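Local coordinates for sister chromatid cohesion protein (Chaetomium thermophilum, PDB 5T8V) that probably loads cohesin onto chromatin, this chain being the HEAT-repeat C-terminal part of the loader Scc2, at residues Asn637-Asp648 against Leu675-Leu686. Residues are numbered along the deposited sequence; the frame is centred on the assembly and turned at random.
Sequences NQVMEADPTILD and LISKCISLRPAL
Helices 637-642 and 675-682 run nearly parallel, 7° apart with their axes 10.6 Å from each other, and the CA atoms of N637 and L675, and of P644 and L682, lie nearest each other. M640 is the knob: its side chain enters a hole formed by L675, K678, C679 and L682, and the bend at chi3 (56°) brings CE against SG of C679. L682 fills the next layer, CD1 against CB of M640 (3.8 Å) and CD2 against the ring of P644. Past the helix end, the 3-10 turn 644-647 folds back over this layer, so that CD1 of L647 packs on CB of L682, 4.0 Å away, while its CD2 leans on the C679 sulfur; I657 of helix 652-660 also touches C679. Two ion pairs flank this greasy centre. E641 OE2 lies 3.4 Å from K678 NZ, the two side chains crossing at about a right angle. On the turn side, R683 NH1 faces both carboxylate oxygens of D648 in a salt bridge, its hydrogen bond to OD2 weak and the two planes 31° apart; the P644 carbonyl lies over one guanidinium face, toward its rim. The chemistry thus implies two near-parallel helices, next but one in sequence, whose apolar centre is closed off by K678 and R683, their charged ends meeting E641 and D648.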
loop_
_atom_site.group_PDB
_atom_site.type_symbol
_atom_site.label_atom_id
_atom_site.label_comp_id
_atom_site.label_asym_id
_atom_site.label_seq_id
_atom_site.Cartn_x
_atom_site.Cartn_y
_atom_site.Cartn_z
ATOM N N ASN A 637 -7.933 3.308 -3.226
ATOM C CA ASN A 637 -8.324 3.208 -4.628
ATOM C C ASN A 637 -9.694 3.829 -4.849
ATOM O O ASN A 637 -9.887 4.624 -5.777
ATOM C CB ASN A 637 -8.316 1.747 -5.079
ATOM C CG ASN A 637 -6.933 1.264 -5.470
ATOM O OD1 ASN A 637 -6.403 1.648 -6.512
ATOM N ND2 ASN A 637 -6.345 0.411 -4.640
ATOM N N GLN A 638 -10.665 3.484 -3.999
ATOM C CA GLN A 638 -11.993 4.072 -4.138
ATOM C C GLN A 638 -11.935 5.591 -4.030
ATOM O O GLN A 638 -12.610 6.301 -4.786
ATOM C CB GLN A 638 -12.938 3.492 -3.086
ATOM C CG GLN A 638 -13.279 2.028 -3.314
ATOM C CD GLN A 638 -14.235 1.476 -2.276
ATOM O OE1 GLN A 638 -14.383 2.034 -1.188
ATOM N NE2 GLN A 638 -14.896 0.372 -2.609
ATOM N N VAL A 639 -11.125 6.111 -3.106
ATOM C CA VAL A 639 -11.006 7.558 -2.951
ATOM C C VAL A 639 -10.451 8.183 -4.224
ATOM O O VAL A 639 -10.932 9.225 -4.682
ATOM C CB VAL A 639 -10.136 7.898 -1.725
ATOM C CG1 VAL A 639 -9.765 9.377 -1.710
ATOM C CG2 VAL A 639 -10.865 7.542 -0.441
ATOM N N MET A 640 -9.425 7.560 -4.810
ATOM C CA MET A 640 -8.820 8.103 -6.023
ATOM C C MET A 640 -9.811 8.096 -7.183
ATOM O O MET A 640 -9.988 9.108 -7.870
ATOM C CB MET A 640 -7.571 7.301 -6.383
ATOM C CG MET A 640 -6.385 7.548 -5.465
ATOM S SD MET A 640 -5.080 6.316 -5.665
ATOM C CE MET A 640 -4.743 6.444 -7.417
ATOM N N GLU A 641 -10.462 6.955 -7.420
ATOM C CA GLU A 641 -11.388 6.856 -8.545
ATOM C C GLU A 641 -12.578 7.788 -8.366
ATOM O O GLU A 641 -13.099 8.338 -9.344
ATOM C CB GLU A 641 -11.868 5.415 -8.705
ATOM C CG GLU A 641 -10.753 4.409 -8.922
ATOM C CD GLU A 641 -11.265 2.986 -9.020
ATOM O OE1 GLU A 641 -12.235 2.751 -9.774
ATOM O OE2 GLU A 641 -10.703 2.104 -8.337
ATOM N N ALA A 642 -13.028 7.977 -7.125
ATOM C CA ALA A 642 -14.214 8.790 -6.885
ATOM C C ALA A 642 -13.958 10.267 -7.161
ATOM O O ALA A 642 -14.877 10.987 -7.568
ATOM C CB ALA A 642 -14.694 8.595 -5.449
ATOM N N ASP A 643 -12.729 10.736 -6.951
ATOM C CA ASP A 643 -12.389 12.146 -7.143
ATOM C C ASP A 643 -10.911 12.247 -7.492
ATOM O O ASP A 643 -10.070 12.569 -6.643
ATOM C CB ASP A 643 -12.715 12.964 -5.893
ATOM C CG ASP A 643 -12.444 14.447 -6.074
ATOM O OD1 ASP A 643 -12.464 14.924 -7.230
ATOM O OD2 ASP A 643 -12.212 15.137 -5.056
ATOM N N PRO A 644 -10.553 11.973 -8.751
ATOM C CA PRO A 644 -9.130 11.982 -9.133
ATOM C C PRO A 644 -8.444 13.325 -8.946
ATOM O O PRO A 644 -7.206 13.375 -8.976
ATOM C CB PRO A 644 -9.159 11.577 -10.612
ATOM C CG PRO A 644 -10.456 10.857 -10.788
ATOM C CD PRO A 644 -11.416 11.525 -9.858
ATOM N N THR A 645 -9.193 14.411 -8.748
ATOM C CA THR A 645 -8.567 15.721 -8.607
ATOM C C THR A 645 -7.641 15.790 -7.399
ATOM O O THR A 645 -6.807 16.699 -7.329
ATOM C CB THR A 645 -9.631 16.815 -8.499
ATOM O OG1 THR A 645 -10.376 16.645 -7.288
ATOM C CG2 THR A 645 -10.584 16.765 -9.688
ATOM N N ILE A 646 -7.760 14.860 -6.448
ATOM C CA ILE A 646 -6.858 14.855 -5.300
ATOM C C ILE A 646 -5.449 14.431 -5.673
ATOM O O ILE A 646 -4.546 14.510 -4.833
ATOM C CB ILE A 646 -7.371 13.936 -4.173
ATOM C CG1 ILE A 646 -7.434 12.481 -4.645
ATOM C CG2 ILE A 646 -8.738 14.410 -3.686
ATOM C CD1 ILE A 646 -7.764 11.506 -3.550
ATOM N N LEU A 647 -5.240 13.972 -6.905
ATOM C CA LEU A 647 -3.911 13.645 -7.401
ATOM C C LEU A 647 -3.222 14.834 -8.056
ATOM O O LEU A 647 -2.110 14.681 -8.570
ATOM C CB LEU A 647 -4.000 12.486 -8.398
ATOM C CG LEU A 647 -4.578 11.185 -7.841
ATOM C CD1 LEU A 647 -4.884 10.223 -8.968
ATOM C CD2 LEU A 647 -3.621 10.549 -6.841
ATOM N N ASP A 648 -3.843 16.007 -8.038
ATOM C CA ASP A 648 -3.315 17.186 -8.707
ATOM C C ASP A 648 -2.547 18.066 -7.730
ATOM O O ASP A 648 -2.754 18.024 -6.514
ATOM C CB ASP A 648 -4.447 17.989 -9.349
ATOM C CG ASP A 648 -5.154 17.222 -10.449
ATOM O OD1 ASP A 648 -4.545 16.287 -11.012
ATOM O OD2 ASP A 648 -6.319 17.554 -10.758
ATOM N N LEU A 675 -0.606 0.966 -6.407
ATOM C CA LEU A 675 -1.118 2.326 -6.258
ATOM C C LEU A 675 -0.503 3.264 -7.289
ATOM O O LEU A 675 -1.210 4.071 -7.903
ATOM C CB LEU A 675 -0.855 2.840 -4.845
ATOM C CG LEU A 675 -1.510 2.065 -3.699
ATOM C CD1 LEU A 675 -1.351 2.849 -2.406
ATOM C CD2 LEU A 675 -2.984 1.768 -3.974
ATOM N N ILE A 676 0.816 3.179 -7.486
ATOM C CA ILE A 676 1.464 3.978 -8.525
ATOM C C ILE A 676 0.773 3.757 -9.864
ATOM O O ILE A 676 0.502 4.706 -10.610
ATOM C CB ILE A 676 2.965 3.637 -8.597
ATOM C CG1 ILE A 676 3.679 4.162 -7.346
ATOM C CG2 ILE A 676 3.601 4.217 -9.865
ATOM C CD1 ILE A 676 5.132 3.748 -7.237
ATOM N N SER A 677 0.469 2.498 -10.185
ATOM C CA SER A 677 -0.183 2.198 -11.453
ATOM C C SER A 677 -1.550 2.863 -11.539
ATOM O O SER A 677 -1.911 3.420 -12.582
ATOM C CB SER A 677 -0.311 0.687 -11.634
ATOM O OG SER A 677 -0.850 0.374 -12.906
ATOM N N LYS A 678 -2.328 2.820 -10.454
ATOM C CA LYS A 678 -3.640 3.458 -10.482
ATOM C C LYS A 678 -3.515 4.965 -10.673
ATOM O O LYS A 678 -4.252 5.564 -11.468
ATOM C CB LYS A 678 -4.409 3.137 -9.200
ATOM C CG LYS A 678 -5.879 3.546 -9.232
ATOM C CD LYS A 678 -6.626 2.849 -10.359
ATOM C CE LYS A 678 -7.968 2.315 -9.894
ATOM N NZ LYS A 678 -8.688 1.597 -10.983
ATOM N N CYS A 679 -2.585 5.597 -9.953
ATOM C CA CYS A 679 -2.334 7.020 -10.154
ATOM C C CYS A 679 -2.039 7.314 -11.618
ATOM O O CYS A 679 -2.676 8.178 -12.233
ATOM C CB CYS A 679 -1.170 7.475 -9.272
ATOM S SG CYS A 679 -1.492 7.376 -7.496
ATOM N N ILE A 680 -1.073 6.595 -12.196
ATOM C CA ILE A 680 -0.722 6.804 -13.599
ATOM C C ILE A 680 -1.947 6.623 -14.485
ATOM O O ILE A 680 -2.107 7.310 -15.500
ATOM C CB ILE A 680 0.416 5.847 -14.005
ATOM C CG1 ILE A 680 1.678 6.149 -13.196
ATOM C CG2 ILE A 680 0.712 5.963 -15.499
ATOM C CD1 ILE A 680 2.720 5.052 -13.263
ATOM N N SER A 681 -2.830 5.695 -14.115
ATOM C CA SER A 681 -4.023 5.443 -14.913
ATOM C C SER A 681 -4.978 6.630 -14.872
ATOM O O SER A 681 -5.562 6.998 -15.897
ATOM C CB SER A 681 -4.721 4.179 -14.417
ATOM O OG SER A 681 -5.939 3.967 -15.106
ATOM N N LEU A 682 -5.149 7.243 -13.700
ATOM C CA LEU A 682 -6.118 8.325 -13.569
ATOM C C LEU A 682 -5.569 9.661 -14.055
ATOM O O LEU A 682 -6.337 10.493 -14.551
ATOM C CB LEU A 682 -6.573 8.439 -12.116
ATOM C CG LEU A 682 -7.462 7.286 -11.649
ATOM C CD1 LEU A 682 -7.570 7.280 -10.139
ATOM C CD2 LEU A 682 -8.842 7.382 -12.286
ATOM N N ARG A 683 -4.263 9.890 -13.924
ATOM C CA ARG A 683 -3.637 11.123 -14.398
ATOM C C ARG A 683 -2.315 10.776 -15.069
ATOM O O ARG A 683 -1.260 10.749 -14.422
ATOM C CB ARG A 683 -3.444 12.122 -13.256
ATOM C CG ARG A 683 -4.757 12.664 -12.686
ATOM C CD ARG A 683 -5.506 13.529 -13.706
ATOM N NE ARG A 683 -6.940 13.619 -13.437
ATOM C CZ ARG A 683 -7.528 14.599 -12.760
ATOM N NH1 ARG A 683 -6.814 15.598 -12.259
ATOM N NH2 ARG A 683 -8.842 14.583 -12.583
ATOM N N PRO A 684 -2.338 10.496 -16.376
ATOM C CA PRO A 684 -1.099 10.098 -17.068
ATOM C C PRO A 684 0.016 11.125 -17.000
ATOM O O PRO A 684 1.175 10.766 -17.243
ATOM C CB PRO A 684 -1.564 9.880 -18.514
ATOM C CG PRO A 684 -3.008 9.541 -18.396
ATOM C CD PRO A 684 -3.523 10.346 -17.239
ATOM N N ALA A 685 -0.283 12.389 -16.697
ATOM C CA ALA A 685 0.785 13.374 -16.559
ATOM C C ALA A 685 1.752 12.986 -15.449
ATOM O O ALA A 685 2.949 13.283 -15.538
ATOM C CB ALA A 685 0.199 14.758 -16.290
ATOM N N LEU A 686 1.255 12.330 -14.399
ATOM C CA LEU A 686 2.137 11.859 -13.336
ATOM C C LEU A 686 3.149 10.853 -13.860
ATOM O O LEU A 686 4.253 10.738 -13.314
ATOM C CB LEU A 686 1.311 11.230 -12.213
ATOM C CG LEU A 686 0.327 12.150 -11.493
ATOM C CD1 LEU A 686 -0.727 11.329 -10.779
ATOM C CD2 LEU A 686 1.059 13.045 -10.517
#